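Local coordinates for LYND (Lyngbya aestuarii, PDB 4V1T), which probably acts as a YcaO-type cyclodehydratase that uses ATP to turn cysteine residues of cyanobactin precursor peptides into thiazoline rings, at residues F740-Y750 with P762-M773; T285-L293 with L300-R308. All coordinates share one frame; numbering follows the deposited sequence.

Contact 1 (740-750 with 762-773) lies near the C-terminus, its centre about 36 Å from the centre of the chain. Contact 2 (285-293 with 300-308) is closer to the middle, about 15 Å from that centre. The two share no element, and their centres are about 51 Å apart. Both are partly buried, but they are built differently. Contact 1 joins loops and the start of a helix mostly through methionine-aromatic packing, with no direct hydrogen bond across it. Contact 2 is a hairpin held by backbone bonds at the edge of a sheet, with a buried histidine-threonine pair and with Leu300, Ile291 and Lys289 also meeting the second subunit.

Contact 1: F740-Y750 with P762-M773; sequences FWSRFGEGRLY and PLTEAQMNPTPM
The hydroxyl of Tyr750 gives a 2.6 Å hydrogen bond from OH to Phe744 O, tilted 28° from the carbonyl plane, and the same OH rests 3.4 Å from Glu765 CB. This bond anchors the far end of the ring, while its edge is lined by backbone of the other segment: Leu763 O comes within 3.1 Å of Tyr750 CD1, near the ring plane. A phenylalanine in place of Tyr750 would probably leave Phe744 O without this donor and let the loop before the helix shift against Glu765. On the backbone, one water accepts from Leu763 N at 2.9 Å and donates to Tyr750 O, spanning the segments where no direct hydrogen bond does. Met768 is wedged among Phe744, Leu749 and Tyr750, its CE over one face of the Tyr750 ring at a modelled approach too short to trust. Its CB sits over the centre of the Phe744 ring, 3.9 Å from the centroid and only 11° off the normal, a CH-pi contact; Ser742 C lies over the opposite face. A bend at chi2 (-57°) then carries the chain on to Leu749, whose CG is 3.7 Å from Met768 CE, and leaves SD oblique to the Phe744 ring in a Met-aromatic contact. These residues lie near the C-terminal end of the chain: after helix 748-755 it returns along 740-750, and Pro770 and Pro772 fall in a sequence consistent with the PxPxP motif of azoline-forming YcaO enzymes. Farther along, Met773 folds at chi2 and chi3 to lay CE over one face of Phe740, offset toward the rim, though the modelled approach is doubtfully close. The side chain of Phe740 also touches Arg552 and Val555 of helix 538-561 and lies about 7 Å from a bound magnesium ion.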
loop_
_atom_site.group_PDB
_atom_site.type_symbol
_atom_site.label_atom_id
_atom_site.label_comp_id
_atom_site.label_asym_id
_atom_site.label_seq_id
_atom_site.Cartn_x
_atom_site.Cartn_y
_atom_site.Cartn_z
ATOM N N PHE B 740 -3.052 5.833 -36.611
ATOM C CA PHE B 740 -3.412 4.505 -37.109
ATOM C C PHE B 740 -4.922 4.320 -37.247
ATOM O O PHE B 740 -5.415 3.197 -37.365
ATOM C CB PHE B 740 -2.811 3.395 -36.227
ATOM C CG PHE B 740 -3.273 3.401 -34.784
ATOM C CD1 PHE B 740 -4.600 3.180 -34.450
ATOM C CD2 PHE B 740 -2.353 3.524 -33.761
ATOM C CE1 PHE B 740 -5.004 3.147 -33.127
ATOM C CE2 PHE B 740 -2.755 3.486 -32.431
ATOM C CZ PHE B 740 -4.079 3.303 -32.115
ATOM N N TRP B 741 -5.648 5.432 -37.251
ATOM C CA TRP B 741 -7.075 5.432 -37.552
ATOM C C TRP B 741 -7.266 5.606 -39.058
ATOM O O TRP B 741 -6.323 5.957 -39.768
ATOM C CB TRP B 741 -7.782 6.549 -36.773
ATOM C CG TRP B 741 -7.760 6.356 -35.275
ATOM C CD1 TRP B 741 -7.401 5.226 -34.596
ATOM C CD2 TRP B 741 -8.132 7.318 -34.284
ATOM N NE1 TRP B 741 -7.523 5.427 -33.237
ATOM C CE2 TRP B 741 -7.968 6.705 -33.022
ATOM C CE3 TRP B 741 -8.587 8.641 -34.338
ATOM C CZ2 TRP B 741 -8.236 7.373 -31.829
ATOM C CZ3 TRP B 741 -8.853 9.301 -33.149
ATOM C CH2 TRP B 741 -8.681 8.666 -31.914
ATOM N N SER B 742 -8.479 5.347 -39.543
ATOM C CA SER B 742 -8.758 5.363 -40.978
ATOM C C SER B 742 -8.837 6.782 -41.554
ATOM O O SER B 742 -9.920 7.277 -41.877
ATOM C CB SER B 742 -10.062 4.615 -41.266
ATOM O OG SER B 742 -9.965 3.244 -40.885
ATOM N N ARG B 743 -7.678 7.420 -41.693
ATOM C CA ARG B 743 -7.587 8.773 -42.256
ATOM C C ARG B 743 -6.706 8.734 -43.501
ATOM O O ARG B 743 -5.495 8.585 -43.401
ATOM C CB ARG B 743 -7.043 9.755 -41.217
ATOM C CG ARG B 743 -7.868 9.760 -39.928
ATOM C CD ARG B 743 -7.346 10.749 -38.922
ATOM N NE ARG B 743 -8.228 10.915 -37.771
ATOM C CZ ARG B 743 -7.968 11.732 -36.755
ATOM N NH1 ARG B 743 -6.845 12.442 -36.732
ATOM N NH2 ARG B 743 -8.825 11.837 -35.751
ATOM N N PHE B 744 -7.330 8.868 -44.669
ATOM C CA PHE B 744 -6.677 8.542 -45.932
ATOM C C PHE B 744 -6.387 9.747 -46.815
ATOM O O PHE B 744 -6.369 9.630 -48.045
ATOM C CB PHE B 744 -7.538 7.539 -46.711
ATOM C CG PHE B 744 -7.821 6.273 -45.958
ATOM C CD1 PHE B 744 -6.860 5.719 -45.123
ATOM C CD2 PHE B 744 -9.036 5.624 -46.097
ATOM C CE1 PHE B 744 -7.109 4.557 -44.423
ATOM C CE2 PHE B 744 -9.293 4.451 -45.403
ATOM C CZ PHE B 744 -8.332 3.914 -44.569
ATOM N N GLY B 745 -6.144 10.897 -46.199
ATOM C CA GLY B 745 -5.701 12.071 -46.943
ATOM C C GLY B 745 -4.309 11.848 -47.512
ATOM O O GLY B 745 -3.563 10.998 -47.030
ATOM N N GLU B 746 -3.965 12.606 -48.544
ATOM C CA GLU B 746 -2.671 12.470 -49.208
ATOM C C GLU B 746 -1.516 12.763 -48.245
ATOM O O GLU B 746 -1.679 13.492 -47.275
ATOM C CB GLU B 746 -2.595 13.409 -50.424
ATOM C CG GLU B 746 -2.564 14.901 -50.085
ATOM C CD GLU B 746 -2.646 15.795 -51.321
ATOM O OE1 GLU B 746 -2.856 15.280 -52.441
ATOM O OE2 GLU B 746 -2.507 17.025 -51.174
ATOM N N GLY B 747 -0.357 12.174 -48.522
ATOM C CA GLY B 747 0.836 12.393 -47.721
ATOM C C GLY B 747 1.632 11.129 -47.431
ATOM O O GLY B 747 1.786 10.250 -48.274
ATOM N N ARG B 748 2.133 11.052 -46.210
ATOM C CA ARG B 748 3.042 9.999 -45.798
ATOM C C ARG B 748 2.460 8.588 -45.939
ATOM O O ARG B 748 3.187 7.635 -46.244
ATOM C CB ARG B 748 3.470 10.231 -44.340
ATOM C CG ARG B 748 4.341 11.454 -44.116
ATOM C CD ARG B 748 4.708 11.623 -42.651
ATOM N NE ARG B 748 5.239 10.392 -42.074
ATOM C CZ ARG B 748 6.513 10.016 -42.140
ATOM N NH1 ARG B 748 7.415 10.766 -42.764
ATOM N NH2 ARG B 748 6.893 8.877 -41.577
ATOM N N LEU B 749 1.160 8.455 -45.704
ATOM C CA LEU B 749 0.503 7.152 -45.765
ATOM C C LEU B 749 0.744 6.474 -47.113
ATOM O O LEU B 749 0.968 5.266 -47.184
ATOM C CB LEU B 749 -0.997 7.299 -45.508
ATOM C CG LEU B 749 -1.788 5.997 -45.390
ATOM C CD1 LEU B 749 -1.387 5.209 -44.146
ATOM C CD2 LEU B 749 -3.274 6.290 -45.372
ATOM N N TYR B 750 0.721 7.266 -48.174
ATOM C CA TYR B 750 0.923 6.764 -49.531
ATOM C C TYR B 750 2.398 6.791 -49.919
ATOM O O TYR B 750 2.890 5.869 -50.575
ATOM C CB TYR B 750 0.101 7.603 -50.539
ATOM C CG TYR B 750 -1.394 7.612 -50.257
ATOM C CD1 TYR B 750 -2.229 6.649 -50.805
ATOM C CD2 TYR B 750 -1.967 8.570 -49.432
ATOM C CE1 TYR B 750 -3.588 6.644 -50.543
ATOM C CE2 TYR B 750 -3.332 8.572 -49.169
ATOM C CZ TYR B 750 -4.130 7.603 -49.719
ATOM O OH TYR B 750 -5.477 7.608 -49.457
ATOM N N PRO B 762 2.600 3.578 -55.429
ATOM C CA PRO B 762 1.668 3.911 -54.345
ATOM C C PRO B 762 0.343 3.177 -54.482
ATOM O O PRO B 762 -0.071 2.836 -55.596
ATOM C CB PRO B 762 1.455 5.427 -54.503
ATOM C CG PRO B 762 2.507 5.899 -55.437
ATOM C CD PRO B 762 2.835 4.735 -56.314
ATOM N N LEU B 763 -0.316 2.932 -53.359
ATOM C CA LEU B 763 -1.689 2.451 -53.384
ATOM C C LEU B 763 -2.612 3.638 -53.593
ATOM O O LEU B 763 -2.238 4.778 -53.318
ATOM C CB LEU B 763 -2.046 1.725 -52.083
ATOM C CG LEU B 763 -1.318 0.414 -51.782
ATOM C CD1 LEU B 763 -1.719 -0.062 -50.398
ATOM C CD2 LEU B 763 -1.613 -0.657 -52.815
ATOM N N THR B 764 -3.814 3.375 -54.102
ATOM C CA THR B 764 -4.846 4.398 -54.164
ATOM C C THR B 764 -5.639 4.350 -52.871
ATOM O O THR B 764 -5.518 3.392 -52.096
ATOM C CB THR B 764 -5.797 4.194 -55.360
ATOM O OG1 THR B 764 -6.509 2.963 -55.203
ATOM C CG2 THR B 764 -5.015 4.163 -56.659
ATOM N N GLU B 765 -6.450 5.378 -52.636
ATOM C CA GLU B 765 -7.268 5.451 -51.431
ATOM C C GLU B 765 -8.187 4.243 -51.324
ATOM O O GLU B 765 -8.430 3.737 -50.229
ATOM C CB GLU B 765 -8.092 6.740 -51.419
ATOM C CG GLU B 765 -9.150 6.806 -50.324
ATOM C CD GLU B 765 -9.767 8.185 -50.173
ATOM O OE1 GLU B 765 -9.472 9.072 -51.005
ATOM O OE2 GLU B 765 -10.543 8.380 -49.217
ATOM N N ALA B 766 -8.678 3.776 -52.471
ATOM C CA ALA B 766 -9.612 2.666 -52.507
ATOM C C ALA B 766 -8.958 1.336 -52.147
ATOM O O ALA B 766 -9.650 0.385 -51.800
ATOM C CB ALA B 766 -10.251 2.578 -53.886
ATOM N N GLN B 767 -7.633 1.271 -52.241
ATOM C CA GLN B 767 -6.886 0.049 -51.950
ATOM C C GLN B 767 -6.371 0.022 -50.525
ATOM O O GLN B 767 -5.728 -0.941 -50.126
ATOM C CB GLN B 767 -5.697 -0.094 -52.894
ATOM C CG GLN B 767 -6.072 -0.179 -54.358
ATOM C CD GLN B 767 -4.858 -0.146 -55.259
ATOM O OE1 GLN B 767 -4.120 0.840 -55.296
ATOM N NE2 GLN B 767 -4.638 -1.233 -55.987
ATOM N N MET B 768 -6.634 1.079 -49.763
ATOM C CA MET B 768 -6.264 1.086 -48.352
ATOM C C MET B 768 -7.082 0.036 -47.614
ATOM O O MET B 768 -8.210 -0.259 -47.995
ATOM C CB MET B 768 -6.472 2.467 -47.724
ATOM C CG MET B 768 -5.441 3.515 -48.138
ATOM S SD MET B 768 -3.754 3.020 -47.776
ATOM C CE MET B 768 -2.770 4.289 -48.550
ATOM N N ASN B 769 -6.493 -0.536 -46.566
ATOM C CA ASN B 769 -7.135 -1.588 -45.793
ATOM C C ASN B 769 -8.547 -1.169 -45.395
ATOM O O ASN B 769 -8.716 -0.165 -44.705
ATOM C CB ASN B 769 -6.312 -1.898 -44.544
ATOM C CG ASN B 769 -6.689 -3.216 -43.899
ATOM O OD1 ASN B 769 -7.781 -3.747 -44.109
ATOM N ND2 ASN B 769 -5.778 -3.753 -43.101
ATOM N N PRO B 770 -9.566 -1.920 -45.848
ATOM C CA PRO B 770 -10.941 -1.587 -45.490
ATOM C C PRO B 770 -11.278 -1.952 -44.046
ATOM O O PRO B 770 -12.320 -1.540 -43.541
ATOM C CB PRO B 770 -11.770 -2.423 -46.470
ATOM C CG PRO B 770 -10.920 -3.602 -46.738
ATOM C CD PRO B 770 -9.506 -3.107 -46.719
ATOM N N THR B 771 -10.412 -2.732 -43.402
ATOM C CA THR B 771 -10.604 -3.111 -42.011
ATOM C C THR B 771 -9.962 -2.082 -41.082
ATOM O O THR B 771 -8.746 -1.927 -41.095
ATOM C CB THR B 771 -9.995 -4.481 -41.707
ATOM O OG1 THR B 771 -10.586 -5.463 -42.559
ATOM C CG2 THR B 771 -10.247 -4.875 -40.242
ATOM N N PRO B 772 -10.775 -1.370 -40.277
ATOM C CA PRO B 772 -10.154 -0.402 -39.373
ATOM C C PRO B 772 -9.282 -1.105 -38.330
ATOM O O PRO B 772 -9.620 -2.203 -37.883
ATOM C CB PRO B 772 -11.352 0.301 -38.713
ATOM C CG PRO B 772 -12.546 -0.060 -39.557
ATOM C CD PRO B 772 -12.244 -1.393 -40.143
ATOM N N MET B 773 -8.171 -0.484 -37.966
ATOM C CA MET B 773 -7.295 -1.057 -36.958
ATOM C C MET B 773 -8.077 -1.123 -35.640
ATOM O O MET B 773 -8.497 -0.087 -35.127
ATOM C CB MET B 773 -6.024 -0.221 -36.822
ATOM C CG MET B 773 -4.791 -1.028 -36.412
ATOM S SD MET B 773 -4.825 -1.559 -34.695
ATOM C CE MET B 773 -4.711 0.010 -33.864
HETATM O O HOH W 1 1.164 3.461 -50.943
#

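Contact 2: T285-L293 with L300-R308; sequences TLDGKIITL and LKSHILIKR
Thr292 and His303 share a 2.8 Å hydrogen bond between OG1 and NE2, the shortest link between side chains of the two strands. OG1 meets the histidine at its edge, in the ring plane. The threonine's chi1 of 57° sets OG1 between the backbone N and the carbonyl carbon, bringing it to the imidazole. Ser360 OG engages the other ring nitrogen, ND1. The side-chain bond runs diagonally between two successive hydrogen-bonded pairs of the antiparallel strands: His303 N to Ile290 O at 2.8 Å, returned by Ile290 N to His303 O, and Thr292 N to Lys301 O at 3.0 Å, returned by Lys301 N to Thr292 O. Past the strand end, Leu305 N reaches Gly288 O at 2.9 Å from above the carbonyl plane; Gly288, at positive phi, belongs to the type II turn running from Leu286 to Lys289. This hairpin closes one side of a mixed sheet, with 289-294 paired to 189-196 and 299-304 outermost within the chain. Ile290 lies on the same sheet face as Thr292 and His303 and, like Leu305, packs on Leu207 of helix 204-213, the helix that carries the zinc ligand Cys206. The other face bears Lys289, Ile291, Leu293, Leu300 and Ser302. There a water lies between Lys289 NZ and Ser302 OG, though its approach to NZ is doubtfully short, and Ile291 CG2 rests 4.2 Å from Leu300 CG. Leu300 meets Leu300 of the second subunit, whose Leu298 packs on Ile291 and Lys289. Held at both nitrogens by Thr292 and Ser360, the buried His303 ring is probably fixed in its rotation, while on the other face Ile291 and Leu300 add apolar surface to the subunit contact beside the polar Lys289 and Ser302.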
loop_
_atom_site.group_PDB
_atom_site.type_symbol
_atom_site.label_atom_id
_atom_site.label_comp_id
_atom_site.label_asym_id
_atom_site.label_seq_id
_atom_site.Cartn_x
_atom_site.Cartn_y
_atom_site.Cartn_z
ATOM N N THR B 285 -5.732 17.113 11.829
ATOM C CA THR B 285 -7.115 17.550 11.895
ATOM C C THR B 285 -7.685 17.509 10.472
ATOM O O THR B 285 -6.993 17.125 9.537
ATOM C CB THR B 285 -7.235 18.954 12.510
ATOM O OG1 THR B 285 -6.237 19.807 11.953
ATOM C CG2 THR B 285 -7.037 18.898 14.001
ATOM N N LEU B 286 -8.938 17.906 10.306
ATOM C CA LEU B 286 -9.622 17.749 9.019
ATOM C C LEU B 286 -9.330 18.862 8.009
ATOM O O LEU B 286 -9.978 18.945 6.970
ATOM C CB LEU B 286 -11.121 17.662 9.257
ATOM C CG LEU B 286 -11.596 16.470 10.086
ATOM C CD1 LEU B 286 -13.087 16.595 10.355
ATOM C CD2 LEU B 286 -11.297 15.168 9.374
ATOM N N ASP B 287 -8.365 19.727 8.307
ATOM C CA ASP B 287 -8.011 20.803 7.377
ATOM C C ASP B 287 -7.431 20.227 6.087
ATOM O O ASP B 287 -6.417 19.538 6.101
ATOM C CB ASP B 287 -7.027 21.789 8.013
ATOM C CG ASP B 287 -5.795 21.099 8.597
ATOM O OD1 ASP B 287 -5.939 20.019 9.208
ATOM O OD2 ASP B 287 -4.687 21.632 8.427
ATOM N N GLY B 288 -8.095 20.511 4.972
ATOM C CA GLY B 288 -7.665 20.009 3.665
ATOM C C GLY B 288 -7.806 18.506 3.491
ATOM O O GLY B 288 -7.119 17.900 2.666
ATOM N N LYS B 289 -8.700 17.904 4.273
ATOM C CA LYS B 289 -8.888 16.455 4.284
ATOM C C LYS B 289 -10.358 16.118 4.361
ATOM O O LYS B 289 -11.101 16.754 5.096
ATOM C CB LYS B 289 -8.195 15.821 5.493
ATOM C CG LYS B 289 -6.968 14.993 5.174
ATOM C CD LYS B 289 -6.667 14.001 6.293
ATOM C CE LYS B 289 -6.293 14.693 7.600
ATOM N NZ LYS B 289 -6.465 13.791 8.779
ATOM N N ILE B 290 -10.768 15.095 3.619
ATOM C CA ILE B 290 -12.104 14.535 3.778
ATOM C C ILE B 290 -11.986 13.079 4.218
ATOM O O ILE B 290 -11.194 12.309 3.681
ATOM C CB ILE B 290 -12.915 14.622 2.488
ATOM C CG1 ILE B 290 -13.085 16.088 2.087
ATOM C CG2 ILE B 290 -14.285 13.975 2.683
ATOM C CD1 ILE B 290 -13.691 16.284 0.720
ATOM N N ILE B 291 -12.794 12.714 5.199
ATOM C CA ILE B 291 -12.873 11.340 5.672
ATOM C C ILE B 291 -14.204 10.747 5.258
ATOM O O ILE B 291 -15.247 11.334 5.523
ATOM C CB ILE B 291 -12.784 11.267 7.203
ATOM C CG1 ILE B 291 -11.467 11.873 7.673
ATOM C CG2 ILE B 291 -12.965 9.831 7.697
ATOM C CD1 ILE B 291 -10.235 11.083 7.292
ATOM N N THR B 292 -14.157 9.587 4.620
ATOM C CA THR B 292 -15.370 8.851 4.291
ATOM C C THR B 292 -15.391 7.574 5.110
ATOM O O THR B 292 -14.433 6.807 5.100
ATOM C CB THR B 292 -15.484 8.515 2.787
ATOM O OG1 THR B 292 -14.332 7.773 2.363
ATOM C CG2 THR B 292 -15.591 9.785 1.975
ATOM N N LEU B 293 -16.482 7.372 5.841
ATOM C CA LEU B 293 -16.709 6.150 6.590
ATOM C C LEU B 293 -17.937 5.445 6.030
ATOM O O LEU B 293 -19.074 5.835 6.304
ATOM C CB LEU B 293 -16.898 6.444 8.076
ATOM C CG LEU B 293 -17.276 5.257 8.969
ATOM C CD1 LEU B 293 -16.196 4.196 8.958
ATOM C CD2 LEU B 293 -17.559 5.719 10.393
ATOM N N LEU B 300 -12.722 2.979 5.762
ATOM C CA LEU B 300 -12.413 4.355 6.109
ATOM C C LEU B 300 -11.295 4.845 5.205
ATOM O O LEU B 300 -10.220 4.266 5.188
ATOM C CB LEU B 300 -12.014 4.450 7.577
ATOM C CG LEU B 300 -11.791 5.812 8.259
ATOM C CD1 LEU B 300 -12.183 5.769 9.737
ATOM C CD2 LEU B 300 -10.355 6.288 8.100
ATOM N N LYS B 301 -11.572 5.904 4.448
ATOM C CA LYS B 301 -10.599 6.494 3.533
ATOM C C LYS B 301 -10.347 7.964 3.870
ATOM O O LYS B 301 -11.280 8.691 4.214
ATOM C CB LYS B 301 -11.107 6.401 2.091
ATOM C CG LYS B 301 -10.871 5.068 1.396
ATOM C CD LYS B 301 -11.763 4.946 0.157
ATOM C CE LYS B 301 -11.080 4.211 -0.989
ATOM N NZ LYS B 301 -10.349 5.142 -1.902
ATOM N N SER B 302 -9.087 8.387 3.753
ATOM C CA SER B 302 -8.712 9.795 3.843
ATOM C C SER B 302 -8.438 10.325 2.455
ATOM O O SER B 302 -7.707 9.716 1.687
ATOM C CB SER B 302 -7.474 9.990 4.724
ATOM O OG SER B 302 -7.713 9.486 6.017
ATOM N N HIS B 303 -9.034 11.465 2.142
ATOM C CA HIS B 303 -8.930 12.061 0.810
ATOM C C HIS B 303 -8.322 13.464 0.911
ATOM O O HIS B 303 -8.880 14.337 1.568
ATOM C CB HIS B 303 -10.308 12.122 0.142
ATOM C CG HIS B 303 -11.116 10.878 0.315
ATOM N ND1 HIS B 303 -11.109 9.858 -0.609
ATOM C CD2 HIS B 303 -11.941 10.475 1.312
ATOM C CE1 HIS B 303 -11.909 8.891 -0.201
ATOM N NE2 HIS B 303 -12.421 9.238 0.965
ATOM N N ILE B 304 -7.185 13.669 0.247
ATOM C CA ILE B 304 -6.471 14.939 0.308
ATOM C C ILE B 304 -7.073 15.966 -0.649
ATOM O O ILE B 304 -7.138 15.732 -1.845
ATOM C CB ILE B 304 -4.983 14.781 -0.048
ATOM C CG1 ILE B 304 -4.309 13.717 0.830
ATOM C CG2 ILE B 304 -4.251 16.122 0.091
ATOM C CD1 ILE B 304 -3.874 14.210 2.192
ATOM N N LEU B 305 -7.470 17.114 -0.121
ATOM C CA LEU B 305 -7.933 18.220 -0.943
ATOM C C LEU B 305 -6.777 19.147 -1.295
ATOM O O LEU B 305 -6.210 19.802 -0.424
ATOM C CB LEU B 305 -9.028 19.013 -0.222
ATOM C CG LEU B 305 -9.467 20.306 -0.918
ATOM C CD1 LEU B 305 -10.066 20.000 -2.288
ATOM C CD2 LEU B 305 -10.460 21.073 -0.056
ATOM N N ILE B 306 -6.446 19.209 -2.578
ATOM C CA ILE B 306 -5.413 20.113 -3.048
ATOM C C ILE B 306 -6.028 21.484 -3.304
ATOM O O ILE B 306 -7.061 21.597 -3.940
ATOM C CB ILE B 306 -4.732 19.588 -4.333
ATOM C CG1 ILE B 306 -3.795 18.422 -4.008
ATOM C CG2 ILE B 306 -3.896 20.686 -5.003
ATOM C CD1 ILE B 306 -4.493 17.111 -3.774
ATOM N N LYS B 307 -5.389 22.521 -2.792
ATOM C CA LYS B 307 -5.778 23.888 -3.107
ATOM C C LYS B 307 -5.327 24.191 -4.530
ATOM O O LYS B 307 -4.137 24.212 -4.817
ATOM C CB LYS B 307 -5.147 24.864 -2.115
ATOM C CG LYS B 307 -5.362 26.334 -2.447
ATOM C CD LYS B 307 -4.708 27.217 -1.398
ATOM C CE LYS B 307 -4.020 28.430 -2.008
ATOM N NZ LYS B 307 -4.909 29.614 -2.045
ATOM N N ARG B 308 -6.290 24.413 -5.417
ATOM C CA ARG B 308 -5.993 24.656 -6.824
ATOM C C ARG B 308 -5.565 26.098 -7.026
ATOM O O ARG B 308 -6.315 27.027 -6.728
ATOM C CB ARG B 308 -7.210 24.323 -7.700
ATOM C CG ARG B 308 -7.794 22.944 -7.418
ATOM C CD ARG B 308 -8.978 22.632 -8.319
ATOM N NE ARG B 308 -8.579 22.547 -9.727
ATOM C CZ ARG B 308 -9.093 23.269 -10.720
ATOM N NH1 ARG B 308 -10.056 24.154 -10.498
ATOM N NH2 ARG B 308 -8.647 23.093 -11.958
HETATM O O HOH W 2 -6.769 11.405 8.099
#